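Glucose-1-phosphate uridylyltransferase (Sphingomonas elodea, PDB 2UX8) probably catalyses the transfer of a uridylyl group from UTP to alpha-D-glucose 1-phosphate, yielding UDP-glucose and diphosphate. Local coordinates at residues C[287-290]-C[291-295]; C[47-50]-C[51-54]; C[279-282]-C[283-286]. One frame throughout, in Å; residues are numbered along the deposited sequence.

Contact 1: C[287-290]-C[291-295]; sequences AVRA and FAVKA
Ala287 to Ala290 and Phe291 to Ala295 are successive turns of one alpha-helix, 285-295, close to the C-terminus, and their contact is the i to i+4 pattern of that helix. Backbone bonds do most of the work. Phe291 N donates to Ala287 O at 3.0 Å, and Ala292 N reaches Val288 O at 2.8 Å in a nearly straight bond (171° at the hydrogen). Val293 N follows on Arg289 O, though the place of this oxygen is less sure. The next bond, from Lys294 N to Ala290 O, is weak at 3.4 Å, but Ala295 N to Phe291 O, one step on, is again 3.0 Å.

The side chains add modest van der Waals contact, mostly CB against backbone oxygens of the turn before. CB of Ala292 rests against Val288 O at 3.4 Å, while CB of Phe291 lies 3.5 Å from Ala287 O. Any contact of Arg289 CG with Val293 CG2 is doubtful, since that methyl is modelled too close to Arg289 O.

Charge is handled outside the two turns. Arg289, its chain bent at chi3 (-74°), sends NE back to a salt bridge with Glu285 one turn earlier, and its NH1 bonds to the backbone oxygen of Leu296 of the second subunit. That subunit also packs on this helix: its Gln272 touches Ala287 and Phe291, its Ile271 touches Val288, and its Leu296 touches Ala292. The helix is thus part of the subunit interface.

With CG of Phe291 anti to its own N (chi1 176°), the ring runs forward along the helix, and the methyl CB of Ala295 sits 4.0 Å above one ring face, displaced toward the rim.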
loop_
_atom_site.group_PDB
_atom_site.type_symbol
_atom_site.label_atom_id
_atom_site.label_comp_id
_atom_site.label_asym_id
_atom_site.label_seq_id
_atom_site.Cartn_x
_atom_site.Cartn_y
_atom_site.Cartn_z
ATOM N N ALA C 287 -3.079 17.505 33.839
ATOM C CA ALA C 287 -4.346 17.648 33.128
ATOM C C ALA C 287 -5.212 16.400 33.172
ATOM O O ALA C 287 -6.415 16.467 33.439
ATOM C CB ALA C 287 -4.077 18.033 31.691
ATOM N N VAL C 288 -4.598 15.257 32.902
ATOM C CA VAL C 288 -5.332 13.995 32.917
ATOM C C VAL C 288 -5.863 13.650 34.304
ATOM O O VAL C 288 -7.003 13.198 34.436
ATOM C CB VAL C 288 -4.460 12.834 32.404
ATOM C CG1 VAL C 288 -5.235 11.543 32.440
ATOM C CG2 VAL C 288 -4.028 13.113 30.995
ATOM N N ARG C 289 -5.037 13.851 35.330
ATOM C CA ARG C 289 -5.448 13.581 36.705
ATOM C C ARG C 289 -6.684 14.427 37.017
ATOM O O ARG C 289 -7.730 13.899 37.390
ATOM C CB ARG C 289 -4.305 13.923 37.679
ATOM C CG ARG C 289 -4.676 13.829 39.151
ATOM C CD ARG C 289 -3.523 14.201 40.048
ATOM N NE ARG C 289 -2.495 13.171 40.098
ATOM C CZ ARG C 289 -2.663 11.990 40.675
ATOM N NH1 ARG C 289 -3.823 11.689 41.252
ATOM N NH2 ARG C 289 -1.669 11.117 40.676
ATOM N N ALA C 290 -6.548 15.738 36.833
ATOM C CA ALA C 290 -7.626 16.690 37.086
ATOM C C ALA C 290 -8.927 16.246 36.433
ATOM O O ALA C 290 -9.993 16.276 37.053
ATOM C CB ALA C 290 -7.235 18.066 36.563
ATOM N N PHE C 291 -8.829 15.845 35.172
ATOM C CA PHE C 291 -9.989 15.400 34.421
ATOM C C PHE C 291 -10.570 14.097 34.956
ATOM O O PHE C 291 -11.775 13.986 35.174
ATOM C CB PHE C 291 -9.614 15.219 32.958
ATOM C CG PHE C 291 -10.720 14.662 32.126
ATOM C CD1 PHE C 291 -11.698 15.501 31.611
ATOM C CD2 PHE C 291 -10.806 13.296 31.881
ATOM C CE1 PHE C 291 -12.748 14.993 30.864
ATOM C CE2 PHE C 291 -11.857 12.778 31.133
ATOM C CZ PHE C 291 -12.830 13.633 30.624
ATOM N N ALA C 292 -9.711 13.103 35.144
ATOM C CA ALA C 292 -10.142 11.816 35.686
ATOM C C ALA C 292 -10.964 12.051 36.953
ATOM O O ALA C 292 -12.052 11.494 37.117
ATOM C CB ALA C 292 -8.925 10.949 36.009
ATOM N N VAL C 293 -10.421 12.886 37.835
ATOM C CA VAL C 293 -11.021 13.233 39.119
ATOM C C VAL C 293 -12.490 13.611 38.975
ATOM O O VAL C 293 -13.383 12.928 39.480
ATOM C CB VAL C 293 -10.259 14.418 39.741
ATOM C CG1 VAL C 293 -10.637 14.578 41.189
ATOM C CG2 VAL C 293 -8.765 14.202 39.602
ATOM N N LYS C 294 -12.734 14.713 38.278
ATOM C CA LYS C 294 -14.095 15.178 38.044
ATOM C C LYS C 294 -14.961 14.107 37.418
ATOM O O LYS C 294 -15.999 13.712 37.959
ATOM C CB LYS C 294 -14.110 16.361 37.089
ATOM C CG LYS C 294 -13.780 17.682 37.702
ATOM C CD LYS C 294 -13.728 18.740 36.623
ATOM C CE LYS C 294 -13.528 20.118 37.211
ATOM N NZ LYS C 294 -13.321 21.125 36.142
ATOM N N ALA C 295 -14.527 13.672 36.245
ATOM C CA ALA C 295 -15.239 12.691 35.458
ATOM C C ALA C 295 -15.685 11.462 36.234
ATOM O O ALA C 295 -16.588 10.752 35.800
ATOM C CB ALA C 295 -14.378 12.290 34.269
#

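Contact 2: C[47-50]-C[51-54]; sequences LIQY and AVDE
Gln49 and Asp53, one turn apart on helix 47-57, cross at a slant, amide and carboxylate planes 29° apart. NE2 of Gln49 donates to OD1 of Asp53 at 2.9 Å. The acceptor lies in the amide plane, yet the amide nitrogen approaches from above the carboxylate plane, and the bond is bent to 137°. CG of Gln49 stands anti to the backbone nitrogen (chi1 -175°), and a bend at chi2 swings the amide forward to Asp53. The same amide is gripped elsewhere: OE1 by His77, NE2 also by Gly100 O. The other oxygen of Asp53, OD2, forms a salt bridge with Arg45. Replacing Asp53 by an alanine is likely to cost Arg45 this salt bridge and leave the Gln49 amide held by fewer bonds.

Val52 lies beside this pair, its CG2 3.6 Å from NE2 of Gln49. Underneath, the backbone bonds run in regular i to i+4 order, from Val52 N to Ile48 O at 2.8 Å through Glu54 N to Tyr50 O at 3.0 Å.

Glu54 holds Arg215 and the N-H of Leu151, its side chain about 8 Å from that of Asp142, which binds glucose 1-phosphate. Ile48, Ala51 and Val52 press on strand 16-21, and Val52 also on strand 62-67: this is the helix of a beta-alpha-beta crossover between parallel strands, as expected in the nucleotide-binding half of a GT-A fold.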
loop_
_atom_site.group_PDB
_atom_site.type_symbol
_atom_site.label_atom_id
_atom_site.label_comp_id
_atom_site.label_asym_id
_atom_site.label_seq_id
_atom_site.Cartn_x
_atom_site.Cartn_y
_atom_site.Cartn_z
ATOM N N LEU C 47 1.638 -0.105 19.914
ATOM C CA LEU C 47 1.987 -1.321 20.643
ATOM C C LEU C 47 3.295 -1.997 20.209
ATOM O O LEU C 47 4.096 -2.357 21.065
ATOM C CB LEU C 47 0.830 -2.317 20.552
ATOM C CG LEU C 47 -0.429 -1.890 21.309
ATOM C CD1 LEU C 47 -1.605 -2.739 20.887
ATOM C CD2 LEU C 47 -0.179 -2.011 22.802
ATOM N N ILE C 48 3.532 -2.180 18.907
ATOM C CA ILE C 48 4.789 -2.818 18.484
ATOM C C ILE C 48 6.005 -1.995 18.849
ATOM O O ILE C 48 7.073 -2.558 19.108
ATOM C CB ILE C 48 4.917 -3.022 16.971
ATOM C CG1 ILE C 48 3.778 -2.320 16.267
ATOM C CG2 ILE C 48 5.054 -4.496 16.638
ATOM C CD1 ILE C 48 4.250 -1.579 15.057
ATOM N N GLN C 49 5.860 -0.668 18.826
ATOM C CA GLN C 49 6.976 0.198 19.170
ATOM C C GLN C 49 7.440 -0.172 20.580
ATOM O O GLN C 49 8.628 -0.434 20.794
ATOM C CB GLN C 49 6.565 1.664 19.103
ATOM C CG GLN C 49 7.714 2.620 19.322
ATOM C CD GLN C 49 8.824 2.411 18.330
ATOM O OE1 GLN C 49 8.670 2.702 17.148
ATOM N NE2 GLN C 49 9.956 1.895 18.801
ATOM N N TYR C 50 6.506 -0.230 21.529
ATOM C CA TYR C 50 6.860 -0.592 22.898
ATOM C C TYR C 50 7.562 -1.933 22.930
ATOM O O TYR C 50 8.580 -2.104 23.608
ATOM C CB TYR C 50 5.628 -0.676 23.786
ATOM C CG TYR C 50 5.093 0.668 24.195
ATOM C CD1 TYR C 50 4.034 1.252 23.501
ATOM C CD2 TYR C 50 5.658 1.374 25.265
ATOM C CE1 TYR C 50 3.546 2.501 23.852
ATOM C CE2 TYR C 50 5.174 2.630 25.625
ATOM C CZ TYR C 50 4.114 3.184 24.906
ATOM O OH TYR C 50 3.603 4.420 25.220
ATOM N N ALA C 51 7.007 -2.879 22.186
ATOM C CA ALA C 51 7.543 -4.220 22.118
ATOM C C ALA C 51 8.969 -4.293 21.577
ATOM O O ALA C 51 9.799 -5.037 22.120
ATOM C CB ALA C 51 6.621 -5.087 21.288
ATOM N N VAL C 52 9.272 -3.544 20.516
ATOM C CA VAL C 52 10.626 -3.602 19.980
ATOM C C VAL C 52 11.590 -2.820 20.877
ATOM O O VAL C 52 12.762 -3.151 20.960
ATOM C CB VAL C 52 10.710 -3.091 18.512
ATOM C CG1 VAL C 52 9.699 -3.813 17.668
ATOM C CG2 VAL C 52 10.472 -1.620 18.439
ATOM N N ASP C 53 11.093 -1.793 21.554
ATOM C CA ASP C 53 11.939 -1.023 22.451
ATOM C C ASP C 53 12.401 -1.972 23.529
ATOM O O ASP C 53 13.570 -2.010 23.902
ATOM C CB ASP C 53 11.152 0.096 23.100
ATOM C CG ASP C 53 10.809 1.193 22.136
ATOM O OD1 ASP C 53 11.527 1.361 21.119
ATOM O OD2 ASP C 53 9.824 1.896 22.417
ATOM N N GLU C 54 11.441 -2.739 24.017
ATOM C CA GLU C 54 11.667 -3.721 25.042
ATOM C C GLU C 54 12.772 -4.674 24.587
ATOM O O GLU C 54 13.725 -4.942 25.326
ATOM C CB GLU C 54 10.353 -4.464 25.287
ATOM C CG GLU C 54 10.313 -5.283 26.545
ATOM C CD GLU C 54 8.959 -5.888 26.775
ATOM O OE1 GLU C 54 7.969 -5.144 26.692
ATOM O OE2 GLU C 54 8.881 -7.101 27.042
#

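Contact 3: C[279-282]-C[283-286]; sequences LSRP and DLEP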
loop_
_atom_site.group_PDB
_atom_site.type_symbol
_atom_site.label_atom_id
_atom_site.label_comp_id
_atom_site.label_asym_id
_atom_site.label_seq_id
_atom_site.Cartn_x
_atom_site.Cartn_y
_atom_site.Cartn_z
ATOM N N LEU C 279 -0.531 9.010 33.226
ATOM C CA LEU C 279 -0.309 9.483 34.595
ATOM C C LEU C 279 1.173 9.515 34.939
ATOM O O LEU C 279 1.590 10.219 35.858
ATOM C CB LEU C 279 -1.024 8.601 35.614
ATOM C CG LEU C 279 -2.535 8.765 35.642
ATOM C CD1 LEU C 279 -3.108 7.821 36.683
ATOM C CD2 LEU C 279 -2.895 10.216 35.951
ATOM N N SER C 280 1.969 8.757 34.195
ATOM C CA SER C 280 3.400 8.702 34.445
ATOM C C SER C 280 4.157 9.749 33.633
ATOM O O SER C 280 5.376 9.868 33.745
ATOM C CB SER C 280 3.951 7.314 34.107
ATOM O OG SER C 280 4.181 7.190 32.717
ATOM N N ARG C 281 3.436 10.503 32.811
ATOM C CA ARG C 281 4.054 11.536 31.979
ATOM C C ARG C 281 3.942 12.925 32.602
ATOM O O ARG C 281 2.839 13.457 32.782
ATOM C CB ARG C 281 3.400 11.580 30.599
ATOM C CG ARG C 281 3.577 10.342 29.750
ATOM C CD ARG C 281 5.015 10.159 29.322
ATOM N NE ARG C 281 5.147 9.121 28.301
ATOM C CZ ARG C 281 4.753 9.257 27.038
ATOM N NH1 ARG C 281 4.198 10.393 26.624
ATOM N NH2 ARG C 281 4.914 8.248 26.192
ATOM N N PRO C 282 5.090 13.543 32.910
ATOM C CA PRO C 282 5.222 14.873 33.514
ATOM C C PRO C 282 4.292 15.911 32.905
ATOM O O PRO C 282 3.610 16.666 33.613
ATOM C CB PRO C 282 6.681 15.225 33.236
ATOM C CG PRO C 282 7.356 13.912 33.272
ATOM C CD PRO C 282 6.408 13.034 32.496
ATOM N N ASP C 283 4.297 15.937 31.576
ATOM C CA ASP C 283 3.509 16.881 30.786
ATOM C C ASP C 283 2.035 16.551 30.599
ATOM O O ASP C 283 1.273 17.393 30.126
ATOM C CB ASP C 283 4.159 17.077 29.406
ATOM C CG ASP C 283 4.123 15.817 28.541
ATOM O OD1 ASP C 283 4.411 14.717 29.055
ATOM O OD2 ASP C 283 3.821 15.931 27.333
ATOM N N LEU C 284 1.621 15.350 30.989
ATOM C CA LEU C 284 0.232 14.964 30.826
ATOM C C LEU C 284 -0.535 14.683 32.111
ATOM O O LEU C 284 -1.734 14.959 32.189
ATOM C CB LEU C 284 0.151 13.725 29.932
ATOM C CG LEU C 284 0.804 13.728 28.549
ATOM C CD1 LEU C 284 0.573 12.383 27.917
ATOM C CD2 LEU C 284 0.215 14.829 27.680
ATOM N N GLU C 285 0.136 14.149 33.122
ATOM C CA GLU C 285 -0.583 13.797 34.331
ATOM C C GLU C 285 -1.377 14.912 35.017
ATOM O O GLU C 285 -2.502 14.678 35.444
ATOM C CB GLU C 285 0.344 13.037 35.303
ATOM C CG GLU C 285 1.205 13.838 36.220
ATOM C CD GLU C 285 0.519 14.155 37.514
ATOM O OE1 GLU C 285 0.013 13.223 38.165
ATOM O OE2 GLU C 285 0.489 15.337 37.890
ATOM N N PRO C 286 -0.836 16.140 35.097
ATOM C CA PRO C 286 -1.623 17.180 35.753
ATOM C C PRO C 286 -3.025 17.284 35.149
ATOM O O PRO C 286 -4.036 17.147 35.856
ATOM C CB PRO C 286 -0.796 18.431 35.507
ATOM C CG PRO C 286 0.599 17.915 35.497
ATOM C CD PRO C 286 0.459 16.678 34.644
#
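Arg281 O is the polar centre of this turn, accepting two backbone N-H groups at once. Glu285 N meets it at 2.8 Å almost head-on, with a C=O...N angle of 169°, while Leu284 N comes in at 2.9 Å from well above the carbonyl plane. The two donors therefore approach from different directions. The second bond closes a type I beta turn with Pro282 and Asp283 at its corners, and the first is the i to i+4 bond that leads into helix 285-295.

The guanidinium of Arg281 turns away to a salt bridge between its NH2 and Asp44. Asp283 is oppositely charged but its OD1 stays 5.0 Å from NH1 of Arg281, too far for a direct contact; instead that oxygen lies 3.6 Å from CB of Arg281.

Packing follows from the shape of the turn. Arg281 and Leu284 run side by side, pointing the same way: CG of Leu284, set anti to its carbonyl carbon (chi1 -54°), is thereby laid 3.9 Å from CB of Arg281. Both side chains also touch Val43. On the other flank, Leu279 brings its CD2 to 4.3 Å from CB of Glu285. Pro286 has no N-H to offer Pro282 O, and its CD takes that place at 3.3 Å. Leu279 and Leu284 further meet Ala295 and Lys267 of the second subunit, respectively.

The arrangement is a tight connection between helix 267-279 and helix 285-295: a proline-cornered beta turn, then a helix start with Pro286 in its first turn, where proline is well tolerated because first-turn N-H groups have no acceptor within the helix itself.

Contact 2 is the buried one, its centre about 8 Å from that of the chain, while contact 3 is a surface contact and contact 1 only partly buried, its centre about 31 Å from the chain's. Contacts 1 and 3 share helix 285-295: the turn at 279-286 starts it, 287-295 continues it, and the two touch where Leu279 packs on the backbone of Arg289. Both also meet the second subunit, whereas no other chain reaches contact 2. Contact 2 adds a side-chain bond to its helix bonds; in contacts 1 and 3 only backbone bonds cross the segments, and charged groups find partners elsewhere. Contact 2 touches contact 3, Tyr50 OH packing 4.2 Å from NH2 of Arg281.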